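Local coordinates for protein cytochrome P450 monooxygenase (Rhodococcus sp. ECU0066, PDB 6KBH) that probably acts as a self-sufficient monooxygenase, its flavin mononucleotide and two-iron, two-sulfur cluster serving to pass electrons to the haem where oxygen is activated, at residues A330-V336 against A351-N357; I485-L491 against T615-F619; H608-R614 against R632-E638. One frame throughout, in Å; residues are numbered along the deposited sequence.

Interaction 1. Residues A330-V336 against A351-N357; sequences AAWRRLV and AKLLIVN. With HEM (protoporphyrin IX containing Fe), chain C.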
loop_
_atom_site.group_PDB
_atom_site.type_symbol
_atom_site.label_atom_id
_atom_site.label_comp_id
_atom_site.label_asym_id
_atom_site.label_seq_id
_atom_site.Cartn_x
_atom_site.Cartn_y
_atom_site.Cartn_z
ATOM N N ALA A 330 -1.819 0.165 -20.144
ATOM C CA ALA A 330 -3.132 -0.236 -20.631
ATOM C C ALA A 330 -3.231 -1.746 -20.779
ATOM O O ALA A 330 -4.302 -2.322 -20.561
ATOM C CB ALA A 330 -3.433 0.451 -21.963
ATOM N N ALA A 331 -2.128 -2.400 -21.131
ATOM C CA ALA A 331 -2.122 -3.842 -21.316
ATOM C C ALA A 331 -0.688 -4.333 -21.213
ATOM O O ALA A 331 0.261 -3.557 -21.336
ATOM C CB ALA A 331 -2.739 -4.239 -22.663
ATOM N N TRP A 332 -0.546 -5.633 -20.979
ATOM C CA TRP A 332 0.758 -6.270 -20.887
ATOM C C TRP A 332 0.701 -7.575 -21.668
ATOM O O TRP A 332 -0.339 -7.939 -22.225
ATOM C CB TRP A 332 1.171 -6.488 -19.426
ATOM C CG TRP A 332 2.655 -6.527 -19.233
ATOM C CD1 TRP A 332 3.388 -7.561 -18.729
ATOM C CD2 TRP A 332 3.590 -5.489 -19.553
ATOM N NE1 TRP A 332 4.720 -7.230 -18.709
ATOM C CE2 TRP A 332 4.871 -5.964 -19.212
ATOM C CE3 TRP A 332 3.467 -4.206 -20.095
ATOM C CZ2 TRP A 332 6.024 -5.199 -19.392
ATOM C CZ3 TRP A 332 4.614 -3.447 -20.276
ATOM C CH2 TRP A 332 5.875 -3.947 -19.924
ATOM N N ARG A 333 1.827 -8.286 -21.720
ATOM C CA ARG A 333 1.971 -9.374 -22.674
ATOM C C ARG A 333 2.629 -10.587 -22.037
ATOM O O ARG A 333 3.559 -10.457 -21.237
ATOM C CB ARG A 333 2.779 -8.919 -23.899
ATOM C CG ARG A 333 2.086 -7.816 -24.684
ATOM C CD ARG A 333 2.884 -7.391 -25.894
ATOM N NE ARG A 333 4.124 -6.720 -25.541
ATOM C CZ ARG A 333 5.097 -6.472 -26.408
ATOM N NH1 ARG A 333 4.963 -6.850 -27.674
ATOM N NH2 ARG A 333 6.199 -5.855 -26.011
ATOM N N ARG A 334 2.136 -11.766 -22.413
ATOM C CA ARG A 334 2.704 -13.039 -22.000
ATOM C C ARG A 334 2.684 -13.993 -23.185
ATOM O O ARG A 334 1.855 -13.866 -24.091
ATOM C CB ARG A 334 1.939 -13.646 -20.813
ATOM C CG ARG A 334 2.210 -12.955 -19.480
ATOM C CD ARG A 334 3.622 -13.240 -18.988
ATOM N NE ARG A 334 3.876 -12.666 -17.670
ATOM C CZ ARG A 334 4.394 -11.458 -17.467
ATOM N NH1 ARG A 334 4.712 -10.684 -18.493
ATOM N NH2 ARG A 334 4.591 -11.022 -16.231
ATOM N N LEU A 335 3.610 -14.946 -23.176
ATOM C CA LEU A 335 3.739 -15.938 -24.236
ATOM C C LEU A 335 3.300 -17.290 -23.692
ATOM O O LEU A 335 3.920 -17.820 -22.764
ATOM C CB LEU A 335 5.178 -16.002 -24.749
ATOM C CG LEU A 335 5.543 -17.130 -25.718
ATOM C CD1 LEU A 335 4.729 -17.034 -26.999
ATOM C CD2 LEU A 335 7.034 -17.105 -26.022
ATOM N N VAL A 336 2.226 -17.841 -24.263
ATOM C CA VAL A 336 1.717 -19.129 -23.809
ATOM C C VAL A 336 2.713 -20.220 -24.177
ATOM O O VAL A 336 3.189 -20.290 -25.316
ATOM C CB VAL A 336 0.333 -19.405 -24.413
ATOM C CG1 VAL A 336 -0.256 -20.672 -23.827
ATOM C CG2 VAL A 336 -0.595 -18.223 -24.176
ATOM N N ALA A 351 0.891 -19.051 -28.602
ATOM C CA ALA A 351 0.014 -17.891 -28.638
ATOM C C ALA A 351 0.561 -16.782 -27.748
ATOM O O ALA A 351 1.158 -17.032 -26.699
ATOM C CB ALA A 351 -1.395 -18.271 -28.188
ATOM N N LYS A 352 0.351 -15.546 -28.183
ATOM C CA LYS A 352 0.797 -14.365 -27.462
ATOM C C LYS A 352 -0.415 -13.703 -26.827
ATOM O O LYS A 352 -1.441 -13.517 -27.489
ATOM C CB LYS A 352 1.517 -13.393 -28.399
ATOM C CG LYS A 352 2.768 -13.973 -29.046
ATOM C CD LYS A 352 3.449 -12.956 -29.951
ATOM C CE LYS A 352 4.691 -13.531 -30.611
ATOM N NZ LYS A 352 5.371 -12.522 -31.474
ATOM N N LEU A 353 -0.305 -13.365 -25.547
ATOM C CA LEU A 353 -1.423 -12.822 -24.793
ATOM C C LEU A 353 -1.310 -11.310 -24.668
ATOM O O LEU A 353 -0.229 -10.776 -24.407
ATOM C CB LEU A 353 -1.497 -13.453 -23.401
ATOM C CG LEU A 353 -1.914 -14.925 -23.365
ATOM C CD1 LEU A 353 -2.228 -15.370 -21.936
ATOM C CD2 LEU A 353 -3.103 -15.176 -24.286
ATOM N N LEU A 354 -2.431 -10.624 -24.873
ATOM C CA LEU A 354 -2.573 -9.216 -24.515
ATOM C C LEU A 354 -3.517 -9.157 -23.320
ATOM O O LEU A 354 -4.739 -9.240 -23.479
ATOM C CB LEU A 354 -3.102 -8.388 -25.676
ATOM C CG LEU A 354 -3.024 -6.891 -25.384
ATOM C CD1 LEU A 354 -1.570 -6.471 -25.241
ATOM C CD2 LEU A 354 -3.717 -6.072 -26.458
ATOM N N ILE A 355 -2.952 -9.018 -22.125
ATOM C CA ILE A 355 -3.724 -9.017 -20.890
ATOM C C ILE A 355 -3.954 -7.562 -20.488
ATOM O O ILE A 355 -3.022 -6.845 -20.112
ATOM C CB ILE A 355 -3.030 -9.840 -19.796
ATOM C CG1 ILE A 355 -1.606 -9.344 -19.516
ATOM C CG2 ILE A 355 -2.966 -11.302 -20.223
ATOM C CD1 ILE A 355 -0.771 -10.310 -18.698
ATOM N N VAL A 356 -5.203 -7.114 -20.583
ATOM C CA VAL A 356 -5.522 -5.687 -20.513
ATOM C C VAL A 356 -5.662 -5.330 -19.036
ATOM O O VAL A 356 -6.731 -5.470 -18.435
ATOM C CB VAL A 356 -6.770 -5.339 -21.322
ATOM C CG1 VAL A 356 -6.978 -3.837 -21.355
ATOM C CG2 VAL A 356 -6.655 -5.894 -22.736
ATOM N N ASN A 357 -4.553 -4.861 -18.448
ATOM C CA ASN A 357 -4.576 -4.372 -17.073
ATOM C C ASN A 357 -5.632 -3.292 -16.891
ATOM O O ASN A 357 -6.306 -3.233 -15.854
ATOM C CB ASN A 357 -3.202 -3.814 -16.684
ATOM C CG ASN A 357 -2.066 -4.761 -17.013
ATOM O OD1 ASN A 357 -1.748 -4.984 -18.182
ATOM N ND2 ASN A 357 -1.421 -5.295 -15.980
HETATM C CHA HEM C . 8.132 -4.823 -14.163
HETATM C CHB HEM C . 4.494 -1.338 -14.417
HETATM C CHC HEM C . 7.747 2.288 -12.346
HETATM C CHD HEM C . 11.328 -1.195 -12.108
HETATM C C1A HEM C . 6.958 -3.962 -14.317
HETATM C C2A HEM C . 5.823 -4.687 -14.899
HETATM C C3A HEM C . 4.813 -3.725 -14.966
HETATM C C4A HEM C . 5.439 -2.493 -14.418
HETATM C CMA HEM C . 3.422 -3.913 -15.484
HETATM C CAA HEM C . 5.732 -6.126 -15.308
HETATM C CBA HEM C . 4.951 -6.993 -14.371
HETATM C CGA HEM C . 4.981 -8.475 -14.544
HETATM O O1A HEM C . 5.412 -8.757 -15.693
HETATM O O2A HEM C . 4.564 -9.033 -13.493
HETATM C C1B HEM C . 5.002 -0.029 -13.898
HETATM C C2B HEM C . 4.177 1.262 -13.810
HETATM C C3B HEM C . 5.201 2.390 -13.158
HETATM C C4B HEM C . 6.513 1.662 -12.937
HETATM C CMB HEM C . 2.760 1.452 -14.231
HETATM C CAB HEM C . 4.918 3.824 -12.866
HETATM C CBB HEM C . 3.713 4.149 -12.053
HETATM C C1C HEM C . 8.913 1.370 -12.210
HETATM C C2C HEM C . 10.024 2.090 -11.644
HETATM C C3C HEM C . 11.029 1.152 -11.571
HETATM C C4C HEM C . 10.414 -0.056 -12.101
HETATM C CMC HEM C . 10.075 3.523 -11.228
HETATM C CAC HEM C . 12.412 1.359 -11.035
HETATM C CBC HEM C . 13.582 1.405 -11.950
HETATM C C1D HEM C . 10.617 -2.353 -12.663
HETATM C C2D HEM C . 11.480 -3.580 -12.709
HETATM C C3D HEM C . 10.483 -4.725 -13.356
HETATM C C4D HEM C . 9.196 -3.982 -13.580
HETATM C CMD HEM C . 12.898 -3.699 -12.271
HETATM C CAD HEM C . 10.803 -6.152 -13.625
HETATM C CBD HEM C . 10.783 -7.052 -12.433
HETATM C CGD HEM C . 10.674 -8.511 -12.690
HETATM O O1D HEM C . 10.256 -8.667 -13.862
HETATM O O2D HEM C . 11.012 -9.169 -11.673
HETATM N NA HEM C . 6.750 -2.610 -14.017
HETATM N NB HEM C . 6.370 0.183 -13.314
HETATM N NC HEM C . 9.129 0.042 -12.500
HETATM N ND HEM C . 9.166 -2.493 -13.137
HETATM FE FE HEM C . 7.792 -1.089 -13.366
#
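Trp332 pairs with Ile355 and Arg334 with Leu353 as hydrogen-bonded partners of two antiparallel strands. Each pair is joined in both directions, as by Ile355 N to Trp332 O at 2.8 Å, and a last bond runs from Val336 N to Ala351 O. The close packing lies on the face of Trp332, Arg334, Leu353 and Ile355. There Val336 CG2 leans across the strand onto Leu353 CG at 3.6 Å, and Ile355 CG1 meets Trp332 CB at 4.0 Å; branched aliphatics suit this buried part of the face. The indole of Trp332 swings away from the neighbouring strand because chi1 (-153°) turns CG from the backbone N, and haem CMA sits over one ring face. Arg334 is bent at chi2 (-70°), which brings its guanidinium edge-on to a haem propionate: NH2 bonds O1A almost straight (172°), while NH1 turns back to Arg333 O at 3.0 Å, fixing the group's rotation. A leucine here would probably leave that propionate without this positive mate and Arg333 O without its side-chain donor. On the other face Ala331 CB still meets Leu354 CD1 at 3.6 Å, and buried Arg333 lays CG beside the same CD1 and hands its own end to the carbonyls of Ala99 and Glu101. This face loosens toward Leu335 and Lys352, both partly exposed, where Leu335 CD1 reaches Lys352 CG only at 4.2 Å and the extended lysine runs on to a salt bridge with Glu101. Strands 76-78 and 94-95 flank the pair in the mixed beta sheet of the cytochrome P450 fold, with an arginine that grips a haem propionate.

Interaction 2. Residues I485-L491 against T615-F619; sequences IADDILL and TSMAF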
loop_
_atom_site.group_PDB
_atom_site.type_symbol
_atom_site.label_atom_id
_atom_site.label_comp_id
_atom_site.label_asym_id
_atom_site.label_seq_id
_atom_site.Cartn_x
_atom_site.Cartn_y
_atom_site.Cartn_z
ATOM N N ILE A 485 -9.204 15.470 33.516
ATOM C CA ILE A 485 -10.086 14.752 34.431
ATOM C C ILE A 485 -9.316 13.961 35.470
ATOM O O ILE A 485 -9.934 13.278 36.301
ATOM C CB ILE A 485 -11.055 13.831 33.667
ATOM C CG1 ILE A 485 -10.312 13.061 32.574
ATOM C CG2 ILE A 485 -12.200 14.639 33.066
ATOM C CD1 ILE A 485 -11.110 11.931 31.978
ATOM N N ALA A 486 -7.988 14.025 35.445
ATOM C CA ALA A 486 -7.104 13.429 36.438
ATOM C C ALA A 486 -5.716 13.994 36.172
ATOM O O ALA A 486 -5.480 14.642 35.150
ATOM C CB ALA A 486 -7.101 11.898 36.370
ATOM N N ASP A 487 -4.801 13.756 37.105
ATOM C CA ASP A 487 -3.432 14.209 36.897
ATOM C C ASP A 487 -2.785 13.383 35.793
ATOM O O ASP A 487 -2.839 12.150 35.814
ATOM C CB ASP A 487 -2.624 14.113 38.192
ATOM C CG ASP A 487 -3.433 14.517 39.415
ATOM O OD1 ASP A 487 -3.739 15.720 39.551
ATOM O OD2 ASP A 487 -3.752 13.636 40.242
ATOM N N ASP A 488 -2.199 14.075 34.812
ATOM C CA ASP A 488 -1.532 13.455 33.668
ATOM C C ASP A 488 -2.506 12.690 32.771
ATOM O O ASP A 488 -2.108 11.758 32.072
ATOM C CB ASP A 488 -0.390 12.536 34.123
ATOM C CG ASP A 488 0.691 13.284 34.880
ATOM O OD1 ASP A 488 1.034 14.409 34.462
ATOM O OD2 ASP A 488 1.192 12.753 35.895
ATOM N N ILE A 489 -3.782 13.073 32.766
ATOM C CA ILE A 489 -4.791 12.420 31.938
ATOM C C ILE A 489 -5.639 13.491 31.260
ATOM O O ILE A 489 -6.278 14.300 31.943
ATOM C CB ILE A 489 -5.679 11.468 32.758
ATOM C CG1 ILE A 489 -4.900 10.204 33.123
ATOM C CG2 ILE A 489 -6.926 11.097 31.973
ATOM C CD1 ILE A 489 -5.623 9.293 34.083
ATOM N N LEU A 490 -5.649 13.495 29.920
ATOM C CA LEU A 490 -6.547 14.339 29.137
ATOM C C LEU A 490 -7.790 13.559 28.749
ATOM O O LEU A 490 -7.750 12.345 28.562
ATOM C CB LEU A 490 -5.931 14.859 27.829
ATOM C CG LEU A 490 -4.708 15.754 27.699
ATOM C CD1 LEU A 490 -4.856 17.064 28.467
ATOM C CD2 LEU A 490 -3.530 14.977 28.134
ATOM N N LEU A 491 -8.888 14.279 28.589
ATOM C CA LEU A 491 -10.061 13.773 27.891
ATOM C C LEU A 491 -10.177 14.535 26.576
ATOM O O LEU A 491 -10.418 15.749 26.571
ATOM C CB LEU A 491 -11.324 13.928 28.733
ATOM C CG LEU A 491 -12.559 13.269 28.107
ATOM C CD1 LEU A 491 -12.374 11.762 27.981
ATOM C CD2 LEU A 491 -13.823 13.595 28.884
ATOM N N THR A 615 -6.673 11.217 43.309
ATOM C CA THR A 615 -6.561 12.406 42.472
ATOM C C THR A 615 -6.294 12.031 41.019
ATOM O O THR A 615 -6.772 12.704 40.098
ATOM C CB THR A 615 -5.452 13.317 42.996
ATOM O OG1 THR A 615 -4.170 12.761 42.665
ATOM C CG2 THR A 615 -5.549 13.465 44.507
ATOM N N SER A 616 -5.524 10.965 40.799
ATOM C CA SER A 616 -5.128 10.524 39.469
ATOM C C SER A 616 -5.998 9.387 38.948
ATOM O O SER A 616 -5.588 8.669 38.029
ATOM C CB SER A 616 -3.659 10.102 39.473
ATOM O OG SER A 616 -3.466 8.943 40.269
ATOM N N MET A 617 -7.181 9.197 39.521
ATOM C CA MET A 617 -8.113 8.163 39.083
ATOM C C MET A 617 -9.271 8.848 38.371
ATOM O O MET A 617 -10.113 9.489 39.011
ATOM C CB MET A 617 -8.594 7.317 40.259
ATOM C CG MET A 617 -7.850 5.998 40.396
ATOM S SD MET A 617 -7.829 5.355 42.080
ATOM C CE MET A 617 -9.577 5.231 42.437
ATOM N N ALA A 618 -9.304 8.712 37.049
ATOM C CA ALA A 618 -10.303 9.378 36.232
ATOM C C ALA A 618 -11.646 8.666 36.327
ATOM O O ALA A 618 -11.720 7.455 36.562
ATOM C CB ALA A 618 -9.848 9.437 34.775
ATOM N N PHE A 619 -12.712 9.446 36.161
ATOM C CA PHE A 619 -14.105 9.018 36.047
ATOM C C PHE A 619 -14.736 8.616 37.372
ATOM O O PHE A 619 -15.864 8.117 37.355
ATOM C CB PHE A 619 -14.278 7.867 35.051
ATOM C CG PHE A 619 -13.960 8.243 33.635
ATOM C CD1 PHE A 619 -14.717 9.197 32.974
ATOM C CD2 PHE A 619 -12.902 7.654 32.964
ATOM C CE1 PHE A 619 -14.429 9.551 31.670
ATOM C CE2 PHE A 619 -12.608 8.004 31.659
ATOM C CZ PHE A 619 -13.372 8.954 31.012
#
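Thr615 begins the contact by donating OG1 to Asp487 OD2 at 2.6 Å, nearly in line with the carboxylate C-O bond. A small hydroxyl beside an acid suits this exposed edge of the contact, and the same OG1 is also bonded to Ser613 OG, so the threonine links the two. Ser616 follows with its backbone against Ala486, whose CB lies 3.8 Å from Ser616 C; the small methyl of alanine suits a backbone this near. Ile489 CD1 reaches Ser616 O from the far limb of the turn. That turn, type II from Ala486 to Ile489, joins strands 475-486 and 489-496 of the antiparallel flavin-domain sheet, and it meets the loop leading into helix 620-625 of the adjoining nucleotide-binding-like domain, as in ferredoxin-reductase relatives. Ala618 CB then fits among three apolar groups, with Ala486 CB and Ile485 CD1 both at 4.0 Å and Ile489 CD1 a little farther. Phe619, last in order and N-cap of that helix, turns its ring back: Ile485, its CG1 set between backbone N and carbonyl carbon (chi1 45°), lays CD1 over the ring face in a CH-pi contact, 4.2 Å from the centroid and toward the rim, while Leu491 CD1 approaches CZ obliquely at 4.3 Å.

Interaction 3. Residues H608-R614 against R632-E638; sequences HYAGRSR and RVYPGDE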
loop_
_atom_site.group_PDB
_atom_site.type_symbol
_atom_site.label_atom_id
_atom_site.label_comp_id
_atom_site.label_asym_id
_atom_site.label_seq_id
_atom_site.Cartn_x
_atom_site.Cartn_y
_atom_site.Cartn_z
ATOM N N HIS A 608 -14.786 -2.838 40.244
ATOM C CA HIS A 608 -13.764 -2.637 41.259
ATOM C C HIS A 608 -12.626 -1.867 40.596
ATOM O O HIS A 608 -12.027 -2.354 39.632
ATOM C CB HIS A 608 -13.280 -3.984 41.822
ATOM C CG HIS A 608 -14.288 -4.697 42.661
ATOM N ND1 HIS A 608 -14.324 -4.591 44.035
ATOM C CD2 HIS A 608 -15.283 -5.551 42.328
ATOM C CE1 HIS A 608 -15.305 -5.333 44.517
ATOM N NE2 HIS A 608 -15.905 -5.926 43.500
ATOM N N TYR A 609 -12.324 -0.672 41.106
ATOM C CA TYR A 609 -11.446 0.276 40.422
ATOM C C TYR A 609 -10.334 0.715 41.369
ATOM O O TYR A 609 -10.594 1.391 42.370
ATOM C CB TYR A 609 -12.253 1.474 39.916
ATOM C CG TYR A 609 -11.478 2.508 39.128
ATOM C CD1 TYR A 609 -10.295 2.184 38.472
ATOM C CD2 TYR A 609 -11.941 3.814 39.033
ATOM C CE1 TYR A 609 -9.594 3.139 37.753
ATOM C CE2 TYR A 609 -11.252 4.769 38.315
ATOM C CZ TYR A 609 -10.079 4.430 37.680
ATOM O OH TYR A 609 -9.396 5.389 36.968
ATOM N N ALA A 610 -9.098 0.344 41.044
ATOM C CA ALA A 610 -7.932 0.694 41.838
ATOM C C ALA A 610 -7.000 1.600 41.043
ATOM O O ALA A 610 -7.045 1.653 39.811
ATOM C CB ALA A 610 -7.174 -0.560 42.296
ATOM N N GLY A 611 -6.150 2.316 41.769
ATOM C CA GLY A 611 -5.190 3.210 41.153
ATOM C C GLY A 611 -4.256 3.770 42.200
ATOM O O GLY A 611 -4.519 3.680 43.405
ATOM N N ARG A 612 -3.154 4.353 41.722
ATOM C CA ARG A 612 -2.128 4.841 42.636
ATOM C C ARG A 612 -2.666 5.942 43.546
ATOM O O ARG A 612 -2.275 6.033 44.716
ATOM C CB ARG A 612 -0.905 5.326 41.853
ATOM C CG ARG A 612 -1.105 6.622 41.075
ATOM C CD ARG A 612 -0.098 6.759 39.941
ATOM N NE ARG A 612 1.248 7.066 40.419
ATOM C CZ ARG A 612 1.704 8.295 40.637
ATOM N NH1 ARG A 612 0.919 9.343 40.428
ATOM N NH2 ARG A 612 2.945 8.476 41.069
ATOM N N SER A 613 -3.576 6.773 43.039
ATOM C CA SER A 613 -4.065 7.915 43.798
ATOM C C SER A 613 -5.490 8.233 43.371
ATOM O O SER A 613 -5.853 8.072 42.203
ATOM C CB SER A 613 -3.165 9.139 43.596
ATOM O OG SER A 613 -3.742 10.300 44.167
ATOM N N ARG A 614 -6.297 8.693 44.332
ATOM C CA ARG A 614 -7.662 9.092 44.004
ATOM C C ARG A 614 -7.679 10.356 43.149
ATOM O O ARG A 614 -8.598 10.547 42.344
ATOM C CB ARG A 614 -8.485 9.296 45.278
ATOM C CG ARG A 614 -9.971 9.419 44.995
ATOM C CD ARG A 614 -10.828 9.777 46.203
ATOM N NE ARG A 614 -10.965 8.709 47.190
ATOM C CZ ARG A 614 -10.467 8.755 48.420
ATOM N NH1 ARG A 614 -9.769 9.811 48.819
ATOM N NH2 ARG A 614 -10.653 7.738 49.252
ATOM N N ARG A 632 -16.924 0.123 43.867
ATOM C CA ARG A 632 -16.074 0.331 45.025
ATOM C C ARG A 632 -14.692 0.722 44.523
ATOM O O ARG A 632 -14.176 0.151 43.553
ATOM C CB ARG A 632 -16.043 -0.867 45.940
ATOM C CG ARG A 632 -17.247 -0.979 46.874
ATOM C CD ARG A 632 -17.695 -2.411 46.971
ATOM N NE ARG A 632 -17.709 -3.045 45.655
ATOM C CZ ARG A 632 -18.496 -2.719 44.631
ATOM N NH1 ARG A 632 -19.461 -1.809 44.743
ATOM N NH2 ARG A 632 -18.356 -3.380 43.494
ATOM N N VAL A 633 -14.164 1.735 45.163
ATOM C CA VAL A 633 -12.913 2.416 44.901
ATOM C C VAL A 633 -11.866 1.903 45.876
ATOM O O VAL A 633 -12.185 1.507 47.000
ATOM C CB VAL A 633 -13.198 3.913 45.073
ATOM C CG1 VAL A 633 -13.930 4.064 46.380
ATOM C CG2 VAL A 633 -11.941 4.716 45.059
ATOM N N TYR A 634 -10.607 1.839 45.438
ATOM C CA TYR A 634 -9.500 1.392 46.296
ATOM C C TYR A 634 -8.242 2.158 45.941
ATOM O O TYR A 634 -7.312 1.610 45.327
ATOM C CB TYR A 634 -9.276 -0.126 46.178
ATOM C CG TYR A 634 -10.550 -0.907 46.174
ATOM C CD1 TYR A 634 -11.289 -1.042 45.012
ATOM C CD2 TYR A 634 -11.063 -1.441 47.350
ATOM C CE1 TYR A 634 -12.475 -1.706 45.010
ATOM C CE2 TYR A 634 -12.257 -2.103 47.355
ATOM C CZ TYR A 634 -12.952 -2.231 46.167
ATOM O OH TYR A 634 -14.125 -2.921 46.127
ATOM N N PRO A 635 -8.181 3.440 46.311
ATOM C CA PRO A 635 -7.011 4.246 45.955
ATOM C C PRO A 635 -5.815 3.803 46.787
ATOM O O PRO A 635 -5.959 3.469 47.964
ATOM C CB PRO A 635 -7.448 5.684 46.299
ATOM C CG PRO A 635 -8.942 5.627 46.589
ATOM C CD PRO A 635 -9.143 4.215 47.128
ATOM N N GLY A 636 -4.645 3.730 46.151
ATOM C CA GLY A 636 -3.476 3.227 46.850
ATOM C C GLY A 636 -2.934 4.203 47.879
ATOM O O GLY A 636 -2.526 3.800 48.974
ATOM N N ASP A 637 -2.917 5.497 47.541
ATOM C CA ASP A 637 -2.278 6.495 48.397
ATOM C C ASP A 637 -2.872 6.500 49.801
ATOM O O ASP A 637 -2.145 6.630 50.790
ATOM C CB ASP A 637 -2.393 7.884 47.765
ATOM C CG ASP A 637 -3.835 8.311 47.557
ATOM O OD1 ASP A 637 -4.708 7.428 47.422
ATOM O OD2 ASP A 637 -4.093 9.531 47.532
ATOM N N GLU A 638 -4.189 6.361 49.917
ATOM C CA GLU A 638 -4.788 6.351 51.248
ATOM C C GLU A 638 -4.405 5.093 52.007
ATOM O O GLU A 638 -4.263 5.116 53.236
ATOM C CB GLU A 638 -6.297 6.463 51.123
ATOM C CG GLU A 638 -6.707 7.684 50.359
ATOM C CD GLU A 638 -7.731 7.360 49.319
ATOM O OE1 GLU A 638 -8.537 6.438 49.560
ATOM O OE2 GLU A 638 -7.702 7.998 48.248
#
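Two neighbouring parallel strands of a Rossmann-like sheet set His608 beside Arg632 and Tyr609 beside Val633. Tyr609 N bonds Arg632 O at 3.2 Å and Tyr609 O receives Tyr634 N at 3.1 Å, so Tyr609 faces the other strand with both its backbone groups. On the face of His608, Arg632 and Tyr634, the histidine meets both neighbours. Its ND1 makes a weak bond with Tyr634 OH, an atom whose place is uncertain, and the two rings meet rim to rim, their planes 19° apart. Arg632 only packs on the imidazole: bends at chi2 and chi3 fold its chain back so that NH2 comes over one ring face, toward the rim, with the guanidinium almost upright on the ring (81°), and the same NH2 is bonded to Ser630 O. The strands belong to a beta-alpha-beta crossover, strand 605-611, helix 620-625 and strand 631-635, the last being the outermost strand of a five-stranded parallel sheet. Farther along, Gly636 N bonds Gly611 O at 2.7 Å, and Asp637 N reaches Arg612 O weakly. Arg614 lies at the exposed end. Its guanidinium has Pro635 CG over one face, 3.7 Å from Arg614 NE, and NH2 forms a salt bridge with Glu638 OE1, as suits long charged residues at the surface.

How the interactions relate
From the N terminus, interaction 1 comes first and stands alone: it closes the short loop between 330-336 and 351-357 inside the haem domain, its centre about 63 Å from the centre of interaction 2. Next along the chain, 485-491 opens interaction 2 in the flavin domain, a long loop shut only when 615-619 arrives. Before that, 608-614 has opened interaction 3, which 632-638 closes after it, so the two cross rather than nest. They also touch: Ala618 O and Tyr609 OH are 3.1 Å apart, probably hydrogen-bonded, and Met617 packs on Gly611 and Val633. Interaction 3 thus ties together the crossover unit, and interaction 2 docks that unit's loop on the flavin-domain hairpin.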